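Local coordinates for protein glycosyltransferase (Streptomyces halstedii, PDB 3WAD) that is a glycosyltransferase of the two-domain GT-B fold, resembling erythromycin biosynthesis protein CIII, at residues 134-142 and 191-200; 352-360 and 384-395. One frame throughout, in Å; residues are numbered along the deposited sequence.

Contact 1 (134-142 and 191-200)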
# COMPACT_ATOMS: atom_id res chain seq x y z
N TYR B 134 20.89 -11.56 -0.60
CA TYR B 134 21.95 -11.63 0.42
C TYR B 134 22.74 -10.33 0.67
O TYR B 134 23.65 -10.29 1.50
CB TYR B 134 22.91 -12.83 0.17
CG TYR B 134 22.34 -14.11 0.78
CD1 TYR B 134 21.40 -14.91 0.09
CD2 TYR B 134 22.63 -14.44 2.11
CE1 TYR B 134 20.86 -16.04 0.68
CE2 TYR B 134 22.11 -15.56 2.69
CZ TYR B 134 21.22 -16.35 1.98
OH TYR B 134 20.71 -17.46 2.65
N ALA B 135 22.41 -9.26 -0.04
CA ALA B 135 22.79 -7.95 0.47
C ALA B 135 22.17 -7.57 1.86
O ALA B 135 22.83 -6.91 2.71
CB ALA B 135 22.46 -6.88 -0.60
N GLY B 136 20.93 -8.01 2.10
CA GLY B 136 20.17 -7.79 3.35
C GLY B 136 21.00 -7.98 4.64
O GLY B 136 21.16 -7.01 5.44
N PRO B 137 21.49 -9.23 4.87
CA PRO B 137 22.23 -9.50 6.11
C PRO B 137 23.59 -8.77 6.20
O PRO B 137 23.97 -8.48 7.29
CB PRO B 137 22.41 -11.05 6.10
CG PRO B 137 22.35 -11.44 4.62
CD PRO B 137 21.34 -10.44 4.02
N ILE B 138 24.31 -8.56 5.10
CA ILE B 138 25.58 -7.78 5.09
C ILE B 138 25.30 -6.33 5.61
O ILE B 138 25.95 -5.83 6.62
CB ILE B 138 26.22 -7.79 3.71
CG1 ILE B 138 26.44 -9.24 3.23
CG2 ILE B 138 27.55 -6.99 3.64
CD1 ILE B 138 27.38 -10.07 4.15
N ALA B 139 24.31 -5.68 4.97
CA ALA B 139 23.97 -4.32 5.35
C ALA B 139 23.59 -4.24 6.85
O ALA B 139 24.08 -3.33 7.55
CB ALA B 139 22.86 -3.76 4.48
N ALA B 140 22.77 -5.18 7.34
CA ALA B 140 22.25 -5.18 8.71
C ALA B 140 23.32 -5.28 9.77
O ALA B 140 23.16 -4.71 10.86
CB ALA B 140 21.27 -6.32 8.95
N GLU B 141 24.35 -6.06 9.45
CA GLU B 141 25.41 -6.38 10.37
C GLU B 141 26.49 -5.30 10.37
O GLU B 141 27.36 -5.29 11.22
CB GLU B 141 26.04 -7.71 9.95
CG GLU B 141 25.03 -8.85 10.15
CD GLU B 141 25.15 -9.54 11.47
OE1 GLU B 141 24.41 -10.55 11.68
OE2 GLU B 141 26.00 -9.07 12.29
N ALA B 142 26.46 -4.42 9.38
CA ALA B 142 27.36 -3.30 9.39
C ALA B 142 26.88 -2.33 10.48
O ALA B 142 27.60 -1.46 10.87
CB ALA B 142 27.41 -2.70 8.01
N HIS B 191 33.02 -4.45 4.07
CA HIS B 191 32.13 -3.65 4.93
C HIS B 191 32.40 -3.95 6.40
O HIS B 191 31.60 -3.53 7.27
CB HIS B 191 30.68 -3.90 4.51
CG HIS B 191 30.46 -3.58 3.07
ND1 HIS B 191 30.11 -4.53 2.12
CD2 HIS B 191 30.65 -2.42 2.40
CE1 HIS B 191 30.07 -3.95 0.93
NE2 HIS B 191 30.40 -2.68 1.07
N GLY B 192 33.50 -4.67 6.66
CA GLY B 192 33.94 -5.14 7.99
C GLY B 192 32.96 -6.12 8.63
O GLY B 192 32.74 -6.12 9.85
N VAL B 193 32.31 -6.96 7.81
CA VAL B 193 31.27 -7.88 8.34
C VAL B 193 31.91 -9.24 8.30
O VAL B 193 32.49 -9.72 7.24
CB VAL B 193 29.94 -7.87 7.50
CG1 VAL B 193 28.96 -8.99 7.88
CG2 VAL B 193 29.24 -6.57 7.63
N ALA B 194 31.84 -9.85 9.47
CA ALA B 194 32.50 -11.15 9.69
C ALA B 194 31.50 -12.23 9.36
O ALA B 194 30.32 -12.06 9.70
CB ALA B 194 32.93 -11.26 11.19
N PHE B 195 31.91 -13.35 8.76
CA PHE B 195 30.95 -14.50 8.71
C PHE B 195 30.41 -14.96 10.06
O PHE B 195 31.20 -15.32 10.94
CB PHE B 195 31.49 -15.69 7.95
CG PHE B 195 30.49 -16.80 7.85
CD1 PHE B 195 29.39 -16.68 6.94
CD2 PHE B 195 30.56 -17.92 8.72
CE1 PHE B 195 28.42 -17.69 6.85
CE2 PHE B 195 29.58 -18.96 8.63
CZ PHE B 195 28.51 -18.84 7.71
N THR B 196 29.09 -14.92 10.26
CA THR B 196 28.44 -15.69 11.32
C THR B 196 27.40 -16.52 10.60
O THR B 196 26.99 -16.17 9.47
CB THR B 196 27.63 -14.78 12.26
OG1 THR B 196 26.88 -13.81 11.47
CG2 THR B 196 28.54 -14.05 13.25
N GLU B 197 26.87 -17.53 11.29
CA GLU B 197 25.83 -18.37 10.72
C GLU B 197 24.53 -17.56 10.53
O GLU B 197 23.69 -17.85 9.69
CB GLU B 197 25.62 -19.62 11.58
CG GLU B 197 24.55 -20.62 11.06
CD GLU B 197 24.87 -21.29 9.68
OE1 GLU B 197 26.03 -21.23 9.22
OE2 GLU B 197 23.95 -21.90 9.06
N SER B 198 24.39 -16.50 11.30
CA SER B 198 23.21 -15.70 11.19
C SER B 198 23.19 -14.94 9.85
O SER B 198 22.14 -14.50 9.41
CB SER B 198 23.15 -14.76 12.40
OG SER B 198 24.18 -13.83 12.18
N LEU B 199 24.32 -14.87 9.13
CA LEU B 199 24.33 -14.27 7.77
C LEU B 199 23.60 -15.17 6.76
O LEU B 199 23.12 -14.72 5.71
CB LEU B 199 25.78 -14.04 7.24
CG LEU B 199 26.55 -12.95 8.03
CD1 LEU B 199 27.88 -12.83 7.42
CD2 LEU B 199 25.81 -11.58 7.99
N VAL B 200 23.55 -16.46 7.09
CA VAL B 200 22.95 -17.43 6.20
C VAL B 200 21.47 -17.46 6.34
O VAL B 200 20.74 -17.51 5.33
CB VAL B 200 23.50 -18.88 6.45
CG1 VAL B 200 22.66 -19.84 5.63
CG2 VAL B 200 25.00 -18.95 6.02
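The ring of Tyr134 presents its edge to the turn of helix 198-201: the carbonyl oxygens of Leu199 and Val200 both lie near the ring plane, with Tyr134 CE2 3.3 Å from Leu199 O. That oxygen is buried against the ring edge and Pro137 CG without a hydrogen-bond donor. Trp129 meets the same ring edge-to-face, and Trp183 also meets it. From the end of the ring, Tyr134 OH donates to Val200 O at 2.7 Å, in the carbonyl plane and on a lone pair, with a C=O...donor angle of 145°. The imidazole of His191 takes Ile138 CG2 obliquely, its ND1 3.9 Å from that methyl. Helix 135-141 follows strand 126-130 in the parallel sheet of the N-terminal Rossmann-like half of the GT-B fold; the chain that follows helix 179-188 turns at Gly192, C-prime residue of a Schellman motif, and runs along it. The two methyls of Val193 share the work: CG1, anti to the backbone N (chi1 170°), lies 3.8 Å from Glu141 CB, while CG2 is 3.5 Å from Ile138 O. Leu199 CD2 lies 3.6 Å from Glu141 CG and also touches Pro137 CB. Bent at chi2 (-93°), the Glu141 chain passes this methyl, and its OE1 accepts a hydrogen bond from His147 NE2. Ser198 OG lies 3.3 Å from Glu141 OE1, at best a weak bond, because its one proton can go to Thr196 OG1 instead.

Contact 2 (352-360 and 384-395)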
# COMPACT_ATOMS: atom_id res chain seq x y z
N ARG B 352 1.27 -32.21 -0.05
CA ARG B 352 0.69 -31.83 1.26
C ARG B 352 -0.82 -31.50 1.17
O ARG B 352 -1.60 -31.98 1.95
CB ARG B 352 1.52 -30.71 1.91
CG ARG B 352 2.47 -31.19 3.05
CD ARG B 352 3.70 -31.88 2.55
NE ARG B 352 3.51 -33.32 2.32
CZ ARG B 352 4.26 -34.05 1.48
NH1 ARG B 352 5.25 -33.48 0.83
NH2 ARG B 352 4.03 -35.34 1.32
N PHE B 353 -1.22 -30.71 0.18
CA PHE B 353 -2.62 -30.39 -0.03
C PHE B 353 -3.41 -31.66 -0.40
O PHE B 353 -4.54 -31.84 0.07
CB PHE B 353 -2.79 -29.41 -1.18
CG PHE B 353 -2.52 -27.95 -0.83
CD1 PHE B 353 -1.48 -27.26 -1.45
CD2 PHE B 353 -3.37 -27.27 0.05
CE1 PHE B 353 -1.22 -25.93 -1.16
CE2 PHE B 353 -3.14 -25.88 0.37
CZ PHE B 353 -2.08 -25.22 -0.24
N ALA B 354 -2.81 -32.50 -1.25
CA ALA B 354 -3.49 -33.72 -1.73
C ALA B 354 -3.79 -34.63 -0.52
O ALA B 354 -4.92 -35.11 -0.40
CB ALA B 354 -2.68 -34.44 -2.81
N GLU B 355 -2.84 -34.72 0.43
CA GLU B 355 -3.00 -35.56 1.61
C GLU B 355 -4.10 -35.11 2.56
O GLU B 355 -4.58 -35.89 3.33
CB GLU B 355 -1.72 -35.67 2.43
CG GLU B 355 -0.61 -36.37 1.74
CD GLU B 355 0.67 -36.18 2.50
OE1 GLU B 355 0.69 -35.34 3.43
OE2 GLU B 355 1.62 -36.90 2.19
N ARG B 356 -4.46 -33.84 2.50
CA ARG B 356 -5.49 -33.30 3.36
C ARG B 356 -6.86 -33.36 2.64
O ARG B 356 -7.92 -33.01 3.18
CB ARG B 356 -5.06 -31.89 3.79
CG ARG B 356 -3.80 -31.92 4.69
CD ARG B 356 -3.74 -30.79 5.71
NE ARG B 356 -5.01 -30.56 6.41
CZ ARG B 356 -5.23 -29.58 7.30
NH1 ARG B 356 -4.25 -28.76 7.60
NH2 ARG B 356 -6.42 -29.42 7.90
N GLY B 357 -6.84 -33.84 1.41
CA GLY B 357 -8.06 -34.00 0.67
C GLY B 357 -8.51 -32.74 0.01
O GLY B 357 -9.65 -32.70 -0.46
N ALA B 358 -7.64 -31.72 -0.03
CA ALA B 358 -7.98 -30.35 -0.51
C ALA B 358 -7.65 -30.13 -1.97
O ALA B 358 -8.08 -29.14 -2.56
CB ALA B 358 -7.27 -29.26 0.35
N ALA B 359 -6.94 -31.07 -2.57
CA ALA B 359 -6.45 -30.89 -3.91
C ALA B 359 -6.31 -32.25 -4.65
O ALA B 359 -6.18 -33.28 -4.01
CB ALA B 359 -5.10 -30.23 -3.83
N LEU B 360 -6.28 -32.21 -5.97
CA LEU B 360 -5.89 -33.33 -6.78
C LEU B 360 -4.67 -32.90 -7.58
O LEU B 360 -4.58 -31.76 -7.91
CB LEU B 360 -7.03 -33.76 -7.70
CG LEU B 360 -8.18 -34.45 -7.00
CD1 LEU B 360 -9.24 -34.74 -8.02
CD2 LEU B 360 -7.67 -35.74 -6.28
N SER B 384 -16.18 -33.43 -0.47
CA SER B 384 -15.10 -33.64 0.45
C SER B 384 -13.93 -32.61 0.24
O SER B 384 -13.36 -32.07 1.20
CB SER B 384 -14.62 -35.06 0.33
OG SER B 384 -13.81 -35.21 -0.82
N PHE B 385 -13.57 -32.36 -1.03
CA PHE B 385 -12.56 -31.35 -1.41
C PHE B 385 -12.86 -29.96 -0.90
O PHE B 385 -12.00 -29.34 -0.28
CB PHE B 385 -12.35 -31.35 -2.93
CG PHE B 385 -11.85 -32.67 -3.45
CD1 PHE B 385 -10.52 -33.02 -3.29
CD2 PHE B 385 -12.73 -33.57 -4.05
CE1 PHE B 385 -10.09 -34.18 -3.75
CE2 PHE B 385 -12.30 -34.75 -4.48
CZ PHE B 385 -10.98 -35.07 -4.36
N LYS B 386 -14.09 -29.50 -1.10
CA LYS B 386 -14.49 -28.25 -0.49
C LYS B 386 -14.31 -28.27 1.04
O LYS B 386 -13.81 -27.28 1.61
CB LYS B 386 -15.93 -27.87 -0.90
CG LYS B 386 -16.45 -26.55 -0.29
CD LYS B 386 -15.48 -25.31 -0.65
CE LYS B 386 -16.06 -23.91 -0.26
NZ LYS B 386 -15.19 -22.79 -0.81
N ALA B 387 -14.74 -29.34 1.72
CA ALA B 387 -14.65 -29.38 3.21
C ALA B 387 -13.18 -29.28 3.67
O ALA B 387 -12.83 -28.50 4.56
CB ALA B 387 -15.31 -30.69 3.77
N ALA B 388 -12.32 -30.07 3.05
CA ALA B 388 -10.91 -30.05 3.34
C ALA B 388 -10.28 -28.62 3.07
O ALA B 388 -9.47 -28.13 3.87
CB ALA B 388 -10.24 -31.09 2.51
N ALA B 389 -10.70 -27.98 1.97
CA ALA B 389 -10.20 -26.63 1.61
C ALA B 389 -10.64 -25.62 2.68
O ALA B 389 -9.90 -24.69 3.08
CB ALA B 389 -10.73 -26.21 0.23
N GLU B 390 -11.88 -25.78 3.13
CA GLU B 390 -12.39 -24.93 4.20
C GLU B 390 -11.72 -25.15 5.55
O GLU B 390 -11.51 -24.21 6.29
CB GLU B 390 -13.89 -25.09 4.30
CG GLU B 390 -14.56 -24.75 3.05
CD GLU B 390 -15.66 -23.78 3.31
OE1 GLU B 390 -16.85 -24.21 3.43
OE2 GLU B 390 -15.32 -22.58 3.42
N GLN B 391 -11.34 -26.38 5.83
CA GLN B 391 -10.65 -26.69 7.07
C GLN B 391 -9.29 -25.99 7.05
O GLN B 391 -8.83 -25.39 8.06
CB GLN B 391 -10.44 -28.23 7.20
CG GLN B 391 -9.73 -28.67 8.49
CD GLN B 391 -10.35 -27.98 9.73
OE1 GLN B 391 -11.58 -27.78 9.79
NE2 GLN B 391 -9.51 -27.62 10.71
N ILE B 392 -8.60 -26.15 5.92
CA ILE B 392 -7.35 -25.41 5.69
C ILE B 392 -7.50 -23.89 5.92
O ILE B 392 -6.63 -23.27 6.55
CB ILE B 392 -6.73 -25.79 4.28
CG1 ILE B 392 -6.46 -27.31 4.34
CG2 ILE B 392 -5.45 -24.97 4.01
CD1 ILE B 392 -5.74 -27.93 3.20
N GLN B 393 -8.60 -23.33 5.42
CA GLN B 393 -8.89 -21.90 5.51
C GLN B 393 -9.07 -21.47 6.96
O GLN B 393 -8.52 -20.46 7.38
CB GLN B 393 -10.11 -21.55 4.67
CG GLN B 393 -10.57 -20.06 4.70
CD GLN B 393 -11.99 -19.91 4.09
OE1 GLN B 393 -12.78 -20.82 4.12
NE2 GLN B 393 -12.28 -18.77 3.53
N LYS B 394 -9.83 -22.29 7.72
CA LYS B 394 -10.01 -22.08 9.17
C LYS B 394 -8.67 -22.01 9.95
O LYS B 394 -8.49 -21.06 10.70
CB LYS B 394 -11.02 -23.14 9.70
CG LYS B 394 -11.08 -23.26 11.20
CD LYS B 394 -12.01 -24.46 11.64
CE LYS B 394 -12.06 -24.54 13.19
NZ LYS B 394 -13.48 -24.58 13.76
N GLU B 395 -7.75 -22.94 9.74
CA GLU B 395 -6.46 -22.95 10.37
C GLU B 395 -5.54 -21.79 9.92
O GLU B 395 -4.64 -21.35 10.66
CB GLU B 395 -5.73 -24.26 10.05
CG GLU B 395 -6.47 -25.54 10.55
CD GLU B 395 -5.93 -26.83 9.97
OE1 GLU B 395 -4.73 -26.94 9.72
OE2 GLU B 395 -6.71 -27.79 9.79
O HOH W 1 -11.10 -34.78 -0.48
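Arg356 and Glu395 reach toward each other and meet end-on, guanidinium against carboxylate with their planes 20° apart. Arg356 NH1 donates to Glu395 OE1 at 2.8 Å and Arg356 NH2 to Glu395 OE2 at 2.5 Å, both nearly straight; the oxygens lie close to the guanidinium plane but are met on their syn sides from somewhat outside the carboxylate plane. Gln391 NE2 takes the anti lone pair of Glu395 OE2 at 3.0 Å; two donors thus hold OE2 and one holds OE1, which should restrict rotation of the carboxylate. Bends at chi2 and again at chi3 (45°) bring the Arg356 guanidinium over Ile392 CG1, 3.9 Å from its plane and over its centre, and Trp212 adds a cation-pi contact. The arginine follows helix 346-355, which closes in a Schellman motif at Gly357 before strand 359-361, an outermost strand of the parallel sheet in the C-terminal Rossmann-like half of the GT-B fold; helix 384-397 packs over this turn. Ile392 CD1 presses tightly on Ala358 CB at 3.5 Å and also meets the ring edge of Phe353. Leu360 lies nearly perpendicular to the Phe385 side chain, its CG 3.8 Å from Phe385 CE1. Phe385 CA makes a CA-H...O contact with Gly357 O at 3.3 Å. A water bridges that carbonyl and Ser384 OG; both water and hydroxyl lie over one face of the Phe385 ring, offset toward its rim.

Overall arrangement
Contacts 1 and 2 occupy the two halves of the GT-B architecture, 134-142 with 191-200 in the N-terminal half and 352-360 with 384-395 in the C-terminal half. Their centres are about 40 Å apart and lie on opposite sides of the chain's centre, and their nearest atoms are about 22 Å apart, so neither touches the other. Along the sequence they follow in series, contact 1 being complete before contact 2 begins. In contact 1 the chain after helix 179-188 packs on helix 135-141, beside the sheet, whereas contact 2 sets a late helix against the turn and start of an outermost strand. Trp212, from the N-terminal half of the sequence, reaches contact 2.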